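Local coordinates for putative ATP-grasp superfamily protein (Archaeoglobus fulgidus, PDB 3DF7) that is of unknown function but is a putative ATP-grasp superfamily protein that probably binds ATP and a metal ion, at residues L114-P125 / D238-N246. Numbering follows the deposited sequence.
Sequences LYKKLRGEVQVP and DQPYVIEIN
Val124 and Val242 bring the two backbones within 5.0 Å of each other, CA to CA, and beside them Val242 N donates a nearly straight hydrogen bond to Gln123 O (2.9 Å, 174°). This bond ties the loop after helix 111-118 to strand 240-246, an outermost strand of its antiparallel sheet, paired with strand 228-236. Gln123 turns its CG away from its own N (chi1 -175°), laying that methylene over the centre of the Tyr241 ring, which offers it a flat face for a CH-pi contact, 3.8 Å from CG to the centroid. A bend at chi2 then lets Gln123 NE2 bond to Val124 O of the following residue (3.1 Å), well off straight, the donor above the carbonyl plane. Glutamine suits this partly exposed place because its aliphatic part covers the ring while its amide gives Val124 O a hydrogen bond; an alanine here would probably uncover that ring face and leave Val124 O without its side-chain donor. Pro125 N lies in the ring plane at the edge of Tyr241, and CG of the proline ring meets Ile243 CD1 at 4.0 Å. Buried Val242, Val122, Leu118 and Ile245 present only hydrocarbon to one another: Val242 sets CG2 against Val122 CG2 (3.8 Å) and CG1 against Leu118 CD1. Farther along, Ile245 CD1 meets CD1 of both Leu114 and Leu118, each at 4.1 Å, leucines a helical turn apart. Opposite Asp233 the strand sets two residues, Ile243 and Glu244, in a classic beta bulge. The arrangement joins a helix-loop element to the border of the large antiparallel sheet within the ATP-grasp domain.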
ATOM      1  N   LEU A 114       5.412 -11.364  10.704  1.00 10.21           N
ATOM      2  CA  LEU A 114       5.076 -10.028  11.185  1.00 10.86           C
ATOM      3  C   LEU A 114       4.446 -10.117  12.570  1.00  9.26           C
ATOM      4  O   LEU A 114       4.729  -9.298  13.439  1.00 10.54           O
ATOM      5  CB  LEU A 114       4.118  -9.321  10.219  1.00 11.31           C
ATOM      6  CG  LEU A 114       3.717  -7.897  10.626  1.00 13.55           C
ATOM      7  CD1 LEU A 114       4.965  -7.040  10.827  1.00 12.95           C
ATOM      8  CD2 LEU A 114       2.821  -7.295   9.560  1.00 16.47           C
ATOM      9  N   TYR A 115       3.589 -11.111  12.771  1.00  9.23           N
ATOM     10  CA  TYR A 115       2.946 -11.299  14.068  1.00  8.94           C
ATOM     11  C   TYR A 115       3.999 -11.466  15.171  1.00  8.06           C
ATOM     12  O   TYR A 115       3.948 -10.796  16.205  1.00  8.08           O
ATOM     13  CB  TYR A 115       2.038 -12.531  14.028  1.00  9.66           C
ATOM     14  CG  TYR A 115       1.638 -13.040  15.397  1.00 10.92           C
ATOM     15  CD1 TYR A 115       0.845 -12.271  16.250  1.00 10.43           C
ATOM     16  CD2 TYR A 115       2.063 -14.293  15.842  1.00 10.82           C
ATOM     17  CE1 TYR A 115       0.484 -12.741  17.517  1.00 12.18           C
ATOM     18  CE2 TYR A 115       1.712 -14.766  17.103  1.00 12.98           C
ATOM     19  CZ  TYR A 115       0.925 -13.988  17.933  1.00 12.36           C
ATOM     20  OH  TYR A 115       0.584 -14.462  19.180  1.00 16.71           O
ATOM     21  N   LYS A 116       4.959 -12.358  14.950  1.00  8.77           N
ATOM     22  CA  LYS A 116       6.001 -12.588  15.951  1.00 11.18           C
ATOM     23  C   LYS A 116       6.864 -11.350  16.159  1.00 11.69           C
ATOM     24  O   LYS A 116       7.365 -11.107  17.257  1.00 13.51           O
ATOM     25  CB  LYS A 116       6.883 -13.774  15.546  1.00 10.96           C
ATOM     26  CG  LYS A 116       6.113 -15.075  15.382  1.00 13.40           C
ATOM     27  CD  LYS A 116       7.042 -16.282  15.239  1.00 11.67           C
ATOM     28  CE  LYS A 116       7.925 -16.181  14.013  1.00 11.12           C
ATOM     29  NZ  LYS A 116       8.808 -17.376  13.877  1.00 10.09           N
ATOM     30  N   LYS A 117       7.033 -10.560  15.105  1.00 12.66           N
ATOM     31  CA  LYS A 117       7.847  -9.354  15.191  1.00 12.33           C
ATOM     32  C   LYS A 117       7.164  -8.267  16.020  1.00 12.25           C
ATOM     33  O   LYS A 117       7.807  -7.588  16.816  1.00 12.06           O
ATOM     34  CB  LYS A 117       8.134  -8.812  13.786  1.00 16.25           C
ATOM     35  CG  LYS A 117       9.202  -7.728  13.739  1.00 22.18           C
ATOM     36  CD  LYS A 117      10.593  -8.331  13.878  1.00 26.33           C
ATOM     37  CE  LYS A 117      11.671  -7.263  13.902  1.00 29.95           C
ATOM     38  NZ  LYS A 117      11.601  -6.428  15.132  1.00 31.63           N
ATOM     39  N   LEU A 118       5.853  -8.125  15.848  1.00 10.50           N
ATOM     40  CA  LEU A 118       5.092  -7.089  16.546  1.00  9.60           C
ATOM     41  C   LEU A 118       4.458  -7.398  17.905  1.00 11.05           C
ATOM     42  O   LEU A 118       4.355  -6.507  18.754  1.00 10.63           O
ATOM     43  CB  LEU A 118       3.976  -6.579  15.630  1.00  9.10           C
ATOM     44  CG  LEU A 118       4.363  -6.035  14.254  1.00 10.66           C
ATOM     45  CD1 LEU A 118       3.101  -5.685  13.478  1.00  9.49           C
ATOM     46  CD2 LEU A 118       5.257  -4.819  14.410  1.00 10.61           C
ATOM     47  N   ARG A 119       4.037  -8.643  18.116  1.00 12.64           N
ATOM     48  CA  ARG A 119       3.323  -9.022  19.339  1.00 13.93           C
ATOM     49  C   ARG A 119       3.763  -8.459  20.687  1.00 16.00           C
ATOM     50  O   ARG A 119       2.913  -8.140  21.521  1.00 16.93           O
ATOM     51  CB  ARG A 119       3.204 -10.547  19.445  1.00 13.98           C
ATOM     52  CG  ARG A 119       4.506 -11.296  19.517  1.00 13.78           C
ATOM     53  CD  ARG A 119       4.243 -12.780  19.712  1.00 15.55           C
ATOM     54  NE  ARG A 119       5.454 -13.571  19.539  1.00 14.90           N
ATOM     55  CZ  ARG A 119       5.494 -14.897  19.581  1.00 15.51           C
ATOM     56  NH1 ARG A 119       4.384 -15.590  19.794  1.00 15.75           N
ATOM     57  NH2 ARG A 119       6.641 -15.527  19.390  1.00 15.97           N
ATOM     58  N   GLY A 120       5.062  -8.328  20.917  1.00 16.03           N
ATOM     59  CA  GLY A 120       5.498  -7.800  22.199  1.00 18.57           C
ATOM     60  C   GLY A 120       5.775  -6.310  22.192  1.00 19.77           C
ATOM     61  O   GLY A 120       6.207  -5.746  23.200  1.00 22.23           O
ATOM     62  N   GLU A 121       5.497  -5.661  21.069  1.00 17.03           N
ATOM     63  CA  GLU A 121       5.772  -4.236  20.925  1.00 17.94           C
ATOM     64  C   GLU A 121       4.560  -3.351  20.652  1.00 16.17           C
ATOM     65  O   GLU A 121       4.606  -2.143  20.883  1.00 15.88           O
ATOM     66  CB  GLU A 121       6.792  -4.048  19.810  1.00 21.18           C
ATOM     67  CG  GLU A 121       8.096  -4.776  20.065  1.00 28.09           C
ATOM     68  CD  GLU A 121       9.064  -3.948  20.878  1.00 32.11           C
ATOM     69  OE1 GLU A 121       8.615  -3.214  21.788  1.00 34.73           O
ATOM     70  OE2 GLU A 121      10.278  -4.036  20.605  1.00 35.70           O
ATOM     71  N   VAL A 122       3.487  -3.947  20.146  1.00 13.22           N
ATOM     72  CA  VAL A 122       2.275  -3.193  19.840  1.00 12.43           C
ATOM     73  C   VAL A 122       1.081  -4.140  19.856  1.00 12.30           C
ATOM     74  O   VAL A 122       1.236  -5.349  19.698  1.00  9.84           O
ATOM     75  CB  VAL A 122       2.388  -2.504  18.454  1.00 14.42           C
ATOM     76  CG1 VAL A 122       2.444  -3.552  17.355  1.00 12.55           C
ATOM     77  CG2 VAL A 122       1.218  -1.550  18.240  1.00 14.14           C
ATOM     78  N   GLN A 123      -0.113  -3.597  20.060  1.00 10.09           N
ATOM     79  CA  GLN A 123      -1.299  -4.434  20.112  1.00 11.16           C
ATOM     80  C   GLN A 123      -1.648  -5.060  18.770  1.00 10.94           C
ATOM     81  O   GLN A 123      -1.832  -4.354  17.778  1.00 10.86           O
ATOM     82  CB  GLN A 123      -2.498  -3.628  20.609  1.00 11.01           C
ATOM     83  CG  GLN A 123      -3.744  -4.473  20.800  1.00 14.27           C
ATOM     84  CD  GLN A 123      -3.588  -5.484  21.918  1.00 16.69           C
ATOM     85  OE1 GLN A 123      -3.348  -5.116  23.072  1.00 14.90           O
ATOM     86  NE2 GLN A 123      -3.717  -6.766  21.584  1.00 15.82           N
ATOM     87  N   VAL A 124      -1.727  -6.389  18.746  1.00 10.05           N
ATOM     88  CA  VAL A 124      -2.099  -7.124  17.540  1.00  9.64           C
ATOM     89  C   VAL A 124      -3.141  -8.165  17.937  1.00 10.07           C
ATOM     90  O   VAL A 124      -3.265  -8.519  19.110  1.00  9.61           O
ATOM     91  CB  VAL A 124      -0.891  -7.855  16.890  1.00 10.20           C
ATOM     92  CG1 VAL A 124       0.170  -6.849  16.477  1.00  8.71           C
ATOM     93  CG2 VAL A 124      -0.319  -8.887  17.858  1.00 10.69           C
ATOM     94  N   PRO A 125      -3.920  -8.658  16.970  1.00 10.25           N
ATOM     95  CA  PRO A 125      -4.927  -9.659  17.322  1.00 11.89           C
ATOM     96  C   PRO A 125      -4.289 -11.030  17.540  1.00 13.17           C
ATOM     97  O   PRO A 125      -3.185 -11.291  17.053  1.00 13.41           O
ATOM     98  CB  PRO A 125      -5.868  -9.637  16.119  1.00 13.50           C
ATOM     99  CG  PRO A 125      -4.957  -9.305  14.986  1.00 16.02           C
ATOM    100  CD  PRO A 125      -4.040  -8.243  15.560  1.00 10.83           C
ATOM    101  N   ASP A 238     -11.810  -1.051  20.885  1.00 16.40           N
ATOM    102  CA  ASP A 238     -11.805  -0.232  22.088  1.00 16.74           C
ATOM    103  C   ASP A 238     -10.417   0.402  22.139  1.00 15.83           C
ATOM    104  O   ASP A 238     -10.142   1.273  22.960  1.00 14.03           O
ATOM    105  CB  ASP A 238     -12.055  -1.088  23.335  1.00 20.61           C
ATOM    106  CG  ASP A 238     -10.949  -2.090  23.588  1.00 24.03           C
ATOM    107  OD1 ASP A 238     -10.661  -2.902  22.687  1.00 25.46           O
ATOM    108  OD2 ASP A 238     -10.368  -2.070  24.694  1.00 30.91           O
ATOM    109  N   GLN A 239      -9.548  -0.054  21.237  1.00 12.14           N
ATOM    110  CA  GLN A 239      -8.178   0.441  21.130  1.00 11.06           C
ATOM    111  C   GLN A 239      -7.653   0.054  19.752  1.00 10.68           C
ATOM    112  O   GLN A 239      -8.273  -0.746  19.047  1.00 10.67           O
ATOM    113  CB  GLN A 239      -7.283  -0.195  22.206  1.00 10.48           C
ATOM    114  CG  GLN A 239      -7.041  -1.695  22.014  1.00 10.81           C
ATOM    115  CD  GLN A 239      -6.024  -2.280  22.999  1.00 13.13           C
ATOM    116  OE1 GLN A 239      -4.856  -1.877  23.027  1.00 14.70           O
ATOM    117  NE2 GLN A 239      -6.467  -3.244  23.801  1.00 13.61           N
ATOM    118  N   PRO A 240      -6.511   0.625  19.340  1.00 10.50           N
ATOM    119  CA  PRO A 240      -5.976   0.270  18.023  1.00  9.55           C
ATOM    120  C   PRO A 240      -5.340  -1.114  18.005  1.00 10.16           C
ATOM    121  O   PRO A 240      -4.548  -1.450  18.884  1.00  8.87           O
ATOM    122  CB  PRO A 240      -4.931   1.356  17.759  1.00 10.09           C
ATOM    123  CG  PRO A 240      -5.420   2.518  18.578  1.00 11.54           C
ATOM    124  CD  PRO A 240      -5.867   1.845  19.851  1.00 10.13           C
ATOM    125  N   TYR A 241      -5.706  -1.904  16.999  1.00  8.38           N
ATOM    126  CA  TYR A 241      -5.152  -3.234  16.783  1.00  9.48           C
ATOM    127  C   TYR A 241      -4.462  -3.176  15.418  1.00  8.61           C
ATOM    128  O   TYR A 241      -5.100  -2.837  14.415  1.00  8.98           O
ATOM    129  CB  TYR A 241      -6.256  -4.293  16.725  1.00  8.59           C
ATOM    130  CG  TYR A 241      -6.702  -4.834  18.062  1.00 10.68           C
ATOM    131  CD1 TYR A 241      -6.267  -6.081  18.508  1.00 11.30           C
ATOM    132  CD2 TYR A 241      -7.570  -4.109  18.875  1.00 11.69           C
ATOM    133  CE1 TYR A 241      -6.691  -6.596  19.729  1.00 11.62           C
ATOM    134  CE2 TYR A 241      -7.997  -4.612  20.100  1.00 12.85           C
ATOM    135  CZ  TYR A 241      -7.554  -5.857  20.519  1.00 12.60           C
ATOM    136  OH  TYR A 241      -7.977  -6.364  21.721  1.00 15.26           O
ATOM    137  N   VAL A 242      -3.169  -3.482  15.385  1.00  8.25           N
ATOM    138  CA  VAL A 242      -2.411  -3.473  14.138  1.00  7.64           C
ATOM    139  C   VAL A 242      -2.613  -4.808  13.430  1.00  7.00           C
ATOM    140  O   VAL A 242      -2.295  -5.874  13.970  1.00  7.53           O
ATOM    141  CB  VAL A 242      -0.907  -3.243  14.397  1.00  7.35           C
ATOM    142  CG1 VAL A 242      -0.118  -3.393  13.110  1.00  6.16           C
ATOM    143  CG2 VAL A 242      -0.696  -1.850  14.971  1.00  8.66           C
ATOM    144  N   ILE A 243      -3.140  -4.735  12.214  1.00  7.51           N
ATOM    145  CA  ILE A 243      -3.442  -5.917  11.417  1.00  8.52           C
ATOM    146  C   ILE A 243      -2.414  -6.239  10.336  1.00  9.95           C
ATOM    147  O   ILE A 243      -2.100  -7.406  10.087  1.00 10.72           O
ATOM    148  CB  ILE A 243      -4.805  -5.747  10.705  1.00  9.07           C
ATOM    149  CG1 ILE A 243      -5.852  -5.218  11.691  1.00 11.58           C
ATOM    150  CG2 ILE A 243      -5.246  -7.079  10.101  1.00 13.72           C
ATOM    151  CD1 ILE A 243      -6.112  -6.134  12.867  1.00 10.22           C
ATOM    152  N   GLU A 244      -1.892  -5.206   9.687  1.00  8.99           N
ATOM    153  CA  GLU A 244      -0.956  -5.431   8.599  1.00 13.83           C
ATOM    154  C   GLU A 244      -0.085  -4.216   8.328  1.00 11.93           C
ATOM    155  O   GLU A 244      -0.449  -3.089   8.659  1.00 11.25           O
ATOM    156  CB  GLU A 244      -1.766  -5.792   7.344  1.00 16.56           C
ATOM    157  CG  GLU A 244      -0.979  -5.958   6.062  1.00 26.23           C
ATOM    158  CD  GLU A 244      -1.854  -6.436   4.915  1.00 29.96           C
ATOM    159  OE1 GLU A 244      -2.518  -7.484   5.070  1.00 29.43           O
ATOM    160  OE2 GLU A 244      -1.878  -5.768   3.858  1.00 33.71           O
ATOM    161  N   ILE A 245       1.079  -4.457   7.738  1.00 11.22           N
ATOM    162  CA  ILE A 245       1.988  -3.381   7.382  1.00 10.33           C
ATOM    163  C   ILE A 245       2.352  -3.546   5.917  1.00 11.62           C
ATOM    164  O   ILE A 245       2.949  -4.550   5.531  1.00  9.83           O
ATOM    165  CB  ILE A 245       3.289  -3.401   8.217  1.00 11.22           C
ATOM    166  CG1 ILE A 245       2.981  -3.065   9.678  1.00  9.06           C
ATOM    167  CG2 ILE A 245       4.281  -2.393   7.644  1.00  7.97           C
ATOM    168  CD1 ILE A 245       4.215  -3.050  10.572  1.00 11.33           C
ATOM    169  N   ASN A 246       1.970  -2.568   5.101  1.00 11.21           N
ATOM    170  CA  ASN A 246       2.280  -2.605   3.679  1.00 10.96           C
ATOM    171  C   ASN A 246       3.478  -1.699   3.452  1.00 10.08           C
ATOM    172  O   ASN A 246       3.361  -0.473   3.515  1.00 10.63           O
ATOM    173  CB  ASN A 246       1.084  -2.116   2.860  1.00 12.02           C
ATOM    174  CG  ASN A 246      -0.126  -3.013   3.013  1.00 14.31           C
ATOM    175  OD1 ASN A 246      -0.117  -4.170   2.583  1.00 18.02           O
ATOM    176  ND2 ASN A 246      -1.174  -2.491   3.634  1.00 14.22           N
TER